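Local structure of protein DJ-1 homolog D (Arabidopsis thaliana, 4OGG) at residues Lys232-Arg237 with Thr262-Asp267; Val225-Pro230 with His257-Thr262. The protein belongs to the DJ-1/PfpI family and carries two DJ-1-like alpha/beta domains in tandem within one chain. One frame throughout, in Å; residues are numbered along the deposited sequence.

Contact 1. Residues Lys232-Arg237 with Thr262-Asp267; sequences KKAGDR and TTNFDD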
loop_
_atom_site.group_PDB
_atom_site.type_symbol
_atom_site.label_atom_id
_atom_site.label_comp_id
_atom_site.label_asym_id
_atom_site.label_seq_id
_atom_site.Cartn_x
_atom_site.Cartn_y
_atom_site.Cartn_z
ATOM N N LYS C 232 -26.283 -4.337 -6.176
ATOM C CA LYS C 232 -25.643 -5.524 -5.622
ATOM C C LYS C 232 -26.641 -6.422 -4.901
ATOM O O LYS C 232 -27.668 -5.959 -4.402
ATOM C CB LYS C 232 -24.495 -5.131 -4.687
ATOM C CG LYS C 232 -23.319 -4.508 -5.428
ATOM C CD LYS C 232 -22.110 -4.309 -4.532
ATOM C CE LYS C 232 -20.939 -3.748 -5.323
ATOM N NZ LYS C 232 -19.718 -3.586 -4.486
ATOM N N LYS C 233 -26.334 -7.712 -4.854
ATOM C CA LYS C 233 -27.217 -8.680 -4.220
ATOM C C LYS C 233 -26.527 -9.392 -3.064
ATOM O O LYS C 233 -25.331 -9.205 -2.831
ATOM C CB LYS C 233 -27.670 -9.712 -5.256
ATOM C CG LYS C 233 -28.020 -9.117 -6.620
ATOM C CD LYS C 233 -29.184 -8.141 -6.535
ATOM C CE LYS C 233 -29.458 -7.496 -7.887
ATOM N NZ LYS C 233 -29.758 -8.502 -8.944
ATOM N N ALA C 234 -27.289 -10.211 -2.345
ATOM C CA ALA C 234 -26.748 -10.962 -1.221
ATOM C C ALA C 234 -25.537 -11.753 -1.698
ATOM O O ALA C 234 -25.544 -12.312 -2.794
ATOM C CB ALA C 234 -27.805 -11.904 -0.666
ATOM N N GLY C 235 -24.493 -11.788 -0.878
ATOM C CA GLY C 235 -23.296 -12.514 -1.256
ATOM C C GLY C 235 -22.223 -11.600 -1.814
ATOM O O GLY C 235 -21.032 -11.830 -1.599
ATOM N N ASP C 236 -22.636 -10.567 -2.542
ATOM C CA ASP C 236 -21.681 -9.624 -3.107
ATOM C C ASP C 236 -20.950 -8.929 -1.971
ATOM O O ASP C 236 -21.435 -8.893 -0.839
ATOM C CB ASP C 236 -22.388 -8.574 -3.969
ATOM C CG ASP C 236 -22.936 -9.151 -5.257
ATOM O OD1 ASP C 236 -22.190 -9.886 -5.939
ATOM O OD2 ASP C 236 -24.104 -8.860 -5.592
ATOM N N ARG C 237 -19.781 -8.378 -2.270
ATOM C CA ARG C 237 -19.006 -7.686 -1.254
ATOM C C ARG C 237 -18.762 -6.232 -1.625
ATOM O O ARG C 237 -18.695 -5.875 -2.804
ATOM C CB ARG C 237 -17.664 -8.385 -1.039
ATOM C CG ARG C 237 -17.775 -9.748 -0.381
ATOM C CD ARG C 237 -16.403 -10.353 -0.141
ATOM N NE ARG C 237 -16.485 -11.562 0.670
ATOM C CZ ARG C 237 -16.868 -11.583 1.943
ATOM N NH1 ARG C 237 -17.204 -10.456 2.558
ATOM N NH2 ARG C 237 -16.920 -12.732 2.603
ATOM N N THR C 262 -26.249 -8.953 2.668
ATOM C CA THR C 262 -27.092 -10.093 3.018
ATOM C C THR C 262 -28.432 -10.135 2.296
ATOM O O THR C 262 -29.027 -11.204 2.155
ATOM C CB THR C 262 -27.396 -10.107 4.524
ATOM O OG1 THR C 262 -28.219 -8.979 4.850
ATOM C CG2 THR C 262 -26.104 -10.034 5.333
ATOM N N THR C 263 -28.907 -8.978 1.845
ATOM C CA THR C 263 -30.200 -8.911 1.174
ATOM C C THR C 263 -30.149 -8.154 -0.148
ATOM O O THR C 263 -29.262 -7.330 -0.371
ATOM C CB THR C 263 -31.238 -8.232 2.083
ATOM O OG1 THR C 263 -31.138 -8.774 3.406
ATOM C CG2 THR C 263 -32.645 -8.464 1.552
ATOM N N ASN C 264 -31.106 -8.437 -1.025
ATOM C CA ASN C 264 -31.166 -7.767 -2.318
ATOM C C ASN C 264 -31.925 -6.455 -2.179
ATOM O O ASN C 264 -33.023 -6.415 -1.622
ATOM C CB ASN C 264 -31.857 -8.652 -3.362
ATOM C CG ASN C 264 -31.185 -10.002 -3.521
ATOM O OD1 ASN C 264 -29.962 -10.110 -3.476
ATOM N ND2 ASN C 264 -31.988 -11.038 -3.725
ATOM N N PHE C 265 -31.330 -5.382 -2.687
ATOM C CA PHE C 265 -31.943 -4.064 -2.619
ATOM C C PHE C 265 -33.289 -4.057 -3.344
ATOM O O PHE C 265 -34.240 -3.421 -2.892
ATOM C CB PHE C 265 -30.992 -3.025 -3.223
ATOM C CG PHE C 265 -31.431 -1.604 -3.015
ATOM C CD1 PHE C 265 -32.300 -0.989 -3.913
ATOM C CD2 PHE C 265 -30.981 -0.880 -1.917
ATOM C CE1 PHE C 265 -32.711 0.328 -3.719
ATOM C CE2 PHE C 265 -31.386 0.436 -1.712
ATOM C CZ PHE C 265 -32.253 1.042 -2.615
ATOM N N ASP C 266 -33.366 -4.773 -4.461
ATOM C CA ASP C 266 -34.601 -4.847 -5.237
ATOM C C ASP C 266 -35.725 -5.415 -4.377
ATOM O O ASP C 266 -36.704 -4.727 -4.085
ATOM C CB ASP C 266 -34.409 -5.738 -6.467
ATOM C CG ASP C 266 -33.263 -5.281 -7.346
ATOM O OD1 ASP C 266 -33.268 -4.105 -7.769
ATOM O OD2 ASP C 266 -32.359 -6.101 -7.616
ATOM N N ASP C 267 -35.576 -6.674 -3.978
ATOM C CA ASP C 267 -36.565 -7.347 -3.145
ATOM C C ASP C 267 -36.383 -6.870 -1.711
ATOM O O ASP C 267 -35.790 -7.568 -0.885
ATOM C CB ASP C 267 -36.361 -8.863 -3.203
ATOM C CG ASP C 267 -36.027 -9.354 -4.596
ATOM O OD1 ASP C 267 -36.798 -9.064 -5.536
ATOM O OD2 ASP C 267 -34.990 -10.034 -4.749
HETATM O O HOH W 1 -28.015 -5.426 -1.797
#

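Contact 2. Residues Val225-Pro230 with His257-Thr262; sequences VDAVCP and HTFALT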
loop_
_atom_site.group_PDB
_atom_site.type_symbol
_atom_site.label_atom_id
_atom_site.label_comp_id
_atom_site.label_asym_id
_atom_site.label_seq_id
_atom_site.Cartn_x
_atom_site.Cartn_y
_atom_site.Cartn_z
ATOM N N VAL C 225 -30.413 -8.560 11.320
ATOM C CA VAL C 225 -29.855 -7.398 10.641
ATOM C C VAL C 225 -29.488 -7.693 9.195
ATOM O O VAL C 225 -28.717 -8.610 8.917
ATOM C CB VAL C 225 -28.596 -6.892 11.383
ATOM C CG1 VAL C 225 -28.243 -5.489 10.920
ATOM C CG2 VAL C 225 -28.837 -6.925 12.888
ATOM N N ASP C 226 -30.044 -6.905 8.277
ATOM C CA ASP C 226 -29.767 -7.084 6.857
ATOM C C ASP C 226 -28.981 -5.905 6.298
ATOM O O ASP C 226 -29.133 -4.774 6.749
ATOM C CB ASP C 226 -31.073 -7.246 6.070
ATOM C CG ASP C 226 -31.891 -8.436 6.534
ATOM O OD1 ASP C 226 -31.314 -9.532 6.687
ATOM O OD2 ASP C 226 -33.113 -8.276 6.740
ATOM N N ALA C 227 -28.144 -6.184 5.306
ATOM C CA ALA C 227 -27.328 -5.157 4.672
ATOM C C ALA C 227 -27.583 -5.178 3.171
ATOM O O ALA C 227 -27.517 -6.233 2.540
ATOM C CB ALA C 227 -25.851 -5.412 4.962
ATOM N N VAL C 228 -27.876 -4.011 2.604
ATOM C CA VAL C 228 -28.141 -3.914 1.174
ATOM C C VAL C 228 -27.379 -2.765 0.523
ATOM O O VAL C 228 -26.962 -1.818 1.190
ATOM C CB VAL C 228 -29.643 -3.707 0.890
ATOM C CG1 VAL C 228 -30.451 -4.842 1.509
ATOM C CG2 VAL C 228 -30.097 -2.359 1.438
ATOM N N CYS C 229 -27.215 -2.868 -0.792
ATOM C CA CYS C 229 -26.531 -1.859 -1.590
ATOM C C CYS C 229 -27.108 -1.925 -2.998
ATOM O O CYS C 229 -27.307 -3.008 -3.543
ATOM C CB CYS C 229 -25.025 -2.138 -1.642
ATOM S SG CYS C 229 -24.097 -1.071 -2.783
ATOM N N PRO C 230 -27.402 -0.764 -3.600
ATOM C CA PRO C 230 -27.958 -0.756 -4.956
ATOM C C PRO C 230 -27.053 -1.497 -5.938
ATOM O O PRO C 230 -25.832 -1.528 -5.771
ATOM C CB PRO C 230 -28.059 0.732 -5.273
ATOM C CG PRO C 230 -28.340 1.333 -3.934
ATOM C CD PRO C 230 -27.368 0.597 -3.039
ATOM N N HIS C 257 -11.719 -4.075 5.623
ATOM C CA HIS C 257 -12.190 -5.420 5.279
ATOM C C HIS C 257 -13.322 -5.301 4.264
ATOM O O HIS C 257 -14.079 -4.334 4.293
ATOM C CB HIS C 257 -12.782 -6.156 6.491
ATOM C CG HIS C 257 -11.886 -6.234 7.689
ATOM N ND1 HIS C 257 -11.614 -5.145 8.489
ATOM C CD2 HIS C 257 -11.281 -7.294 8.279
ATOM C CE1 HIS C 257 -10.887 -5.531 9.523
ATOM N NE2 HIS C 257 -10.672 -6.830 9.420
ATOM N N THR C 258 -13.459 -6.281 3.377
ATOM C CA THR C 258 -14.573 -6.236 2.441
ATOM C C THR C 258 -15.777 -6.691 3.263
ATOM O O THR C 258 -15.658 -7.584 4.108
ATOM C CB THR C 258 -14.362 -7.175 1.237
ATOM O OG1 THR C 258 -14.122 -8.510 1.696
ATOM C CG2 THR C 258 -13.178 -6.702 0.407
ATOM N N PHE C 259 -16.922 -6.062 3.039
ATOM C CA PHE C 259 -18.127 -6.391 3.787
ATOM C C PHE C 259 -19.153 -7.056 2.888
ATOM O O PHE C 259 -19.448 -6.562 1.801
ATOM C CB PHE C 259 -18.701 -5.120 4.417
ATOM C CG PHE C 259 -19.927 -5.353 5.245
ATOM C CD1 PHE C 259 -21.184 -5.389 4.654
ATOM C CD2 PHE C 259 -19.825 -5.545 6.618
ATOM C CE1 PHE C 259 -22.325 -5.612 5.419
ATOM C CE2 PHE C 259 -20.961 -5.770 7.391
ATOM C CZ PHE C 259 -22.213 -5.804 6.789
ATOM N N ALA C 260 -19.694 -8.180 3.349
ATOM C CA ALA C 260 -20.672 -8.936 2.570
ATOM C C ALA C 260 -22.116 -8.521 2.817
ATOM O O ALA C 260 -22.565 -8.453 3.961
ATOM C CB ALA C 260 -20.508 -10.427 2.847
ATOM N N LEU C 261 -22.839 -8.247 1.734
ATOM C CA LEU C 261 -24.242 -7.867 1.830
ATOM C C LEU C 261 -25.052 -9.126 2.117
ATOM O O LEU C 261 -24.599 -10.235 1.835
ATOM C CB LEU C 261 -24.716 -7.219 0.524
ATOM C CG LEU C 261 -23.990 -5.933 0.114
ATOM C CD1 LEU C 261 -24.585 -5.404 -1.177
ATOM C CD2 LEU C 261 -24.111 -4.892 1.222
ATOM N N THR C 262 -26.249 -8.953 2.668
ATOM C CA THR C 262 -27.092 -10.093 3.018
ATOM C C THR C 262 -28.432 -10.135 2.296
ATOM O O THR C 262 -29.027 -11.204 2.155
ATOM C CB THR C 262 -27.396 -10.107 4.524
ATOM O OG1 THR C 262 -28.219 -8.979 4.850
ATOM C CG2 THR C 262 -26.104 -10.034 5.333
#

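Contact 1. Residues Lys232-Arg237 with Thr262-Asp267
With CG beside the backbone N in both residues (chi1 -41° in K233), the lysine chain and the asparagine amide of N264 are brought to cross at about a right angle. N264 OD1 thereby ends 2.9 Å from K233 CB, a close approach against the start of the lysine's aliphatic chain, and accepts a hydrogen bond from A234 N, also at 2.9 Å. That bond is nearly straight, 162° at the hydrogen, although the donor stands 20° off the plane of the amide carbonyl. A weak bond from N264 ND2 to D267 OD2 (3.3 Å) holds the other branch of the amide, which should limit its rotation.

Further bends at chi2 and chi4 carry the K233 chain toward D266, where the carboxylate OD2 lies 3.2 Å from K233 CE but 3.8 Å from K233 NZ, a long salt bridge. A234 CB packs on the backbone carbonyl T262 O at 3.2 Å. One water bridges K232 O and T263 O, 2.7 Å from each, joining the two backbones.

Residues K233 to D236 form a type II beta turn, with G235 at its third position, and D236 OD2 accepts a bond from K233 N. An asparagine amide docked on this turn thus ties together two surface loops of the second DJ-1/PfpI domain.

Contact 2. Residues Val225-Pro230 with His257-Thr262
V225 O comes within 4.1 Å of T262 OG1, a loose approach, while the V225 side chain packs on helix 208-221. At D226 the main chain passes close to the threonine hydroxyl, T262 OG1 lying 3.2 Å from D226 CA. The D226 side chain crosses that of T262 at about a right angle, while its carboxylate is engaged by Y273 and Q224.

A227 is the centre of the contact and is gripped at both backbone polar atoms. Its N-H points to the T262 hydroxyl, A227 N to T262 OG1 being 2.8 Å with 163° at the hydrogen; its carbonyl accepts from T262 N, 3.0 Å from A227 O, with the donor in the carbonyl plane on a lone pair. The T262 hydroxyl is placed between its own backbone N and carbonyl carbon (chi1 67°), which aims OG1 at the strand. The methyl of A227 meets the rim of the F259 ring, CB lying in the ring plane 3.6 Å from F259 CE1, and F215 of helix 208-221 meets that ring edge-to-face.

Past V228, whose side chain leaves the second segment and packs on L199, C229 turns back to the second segment. L261, extended at chi2, reaches alongside the backbone there, and its CD1 sits 3.3 Å from C229 CB, tighter than usual van der Waals contact.

The chain directions of the touching parts differ by 108°, so this is a crossing rather than a strand ladder. Strand 224-228 is an outermost strand, within this chain, of the six-stranded mixed sheet of the DJ-1/PfpI alpha/beta sandwich; the chain leaving the small accessory sheet is fastened across it.

Contact 2 is mostly buried, with seven of its eight touching residues enclosed, whereas contact 1 lies at the surface, its centre about 21 Å from that of the chain; for contact 2 the centre-to-centre distance is about 15 Å. Their centres are about 7 Å apart and they share T262, where 257-262 passes into 262-267. Contact 2 joins strand 224-228 to strand 259-260 and its continuation; contact 1 joins the loops that follow these strands. The segments alternate in sequence, and probable backbone hydrogen bonds between L261 and both G235 and D236 stitch them together. The chemistry follows depth: apolar packing beside one backbone bond and one hydroxyl bond in the buried contact, amide, water and a long ion pair outside.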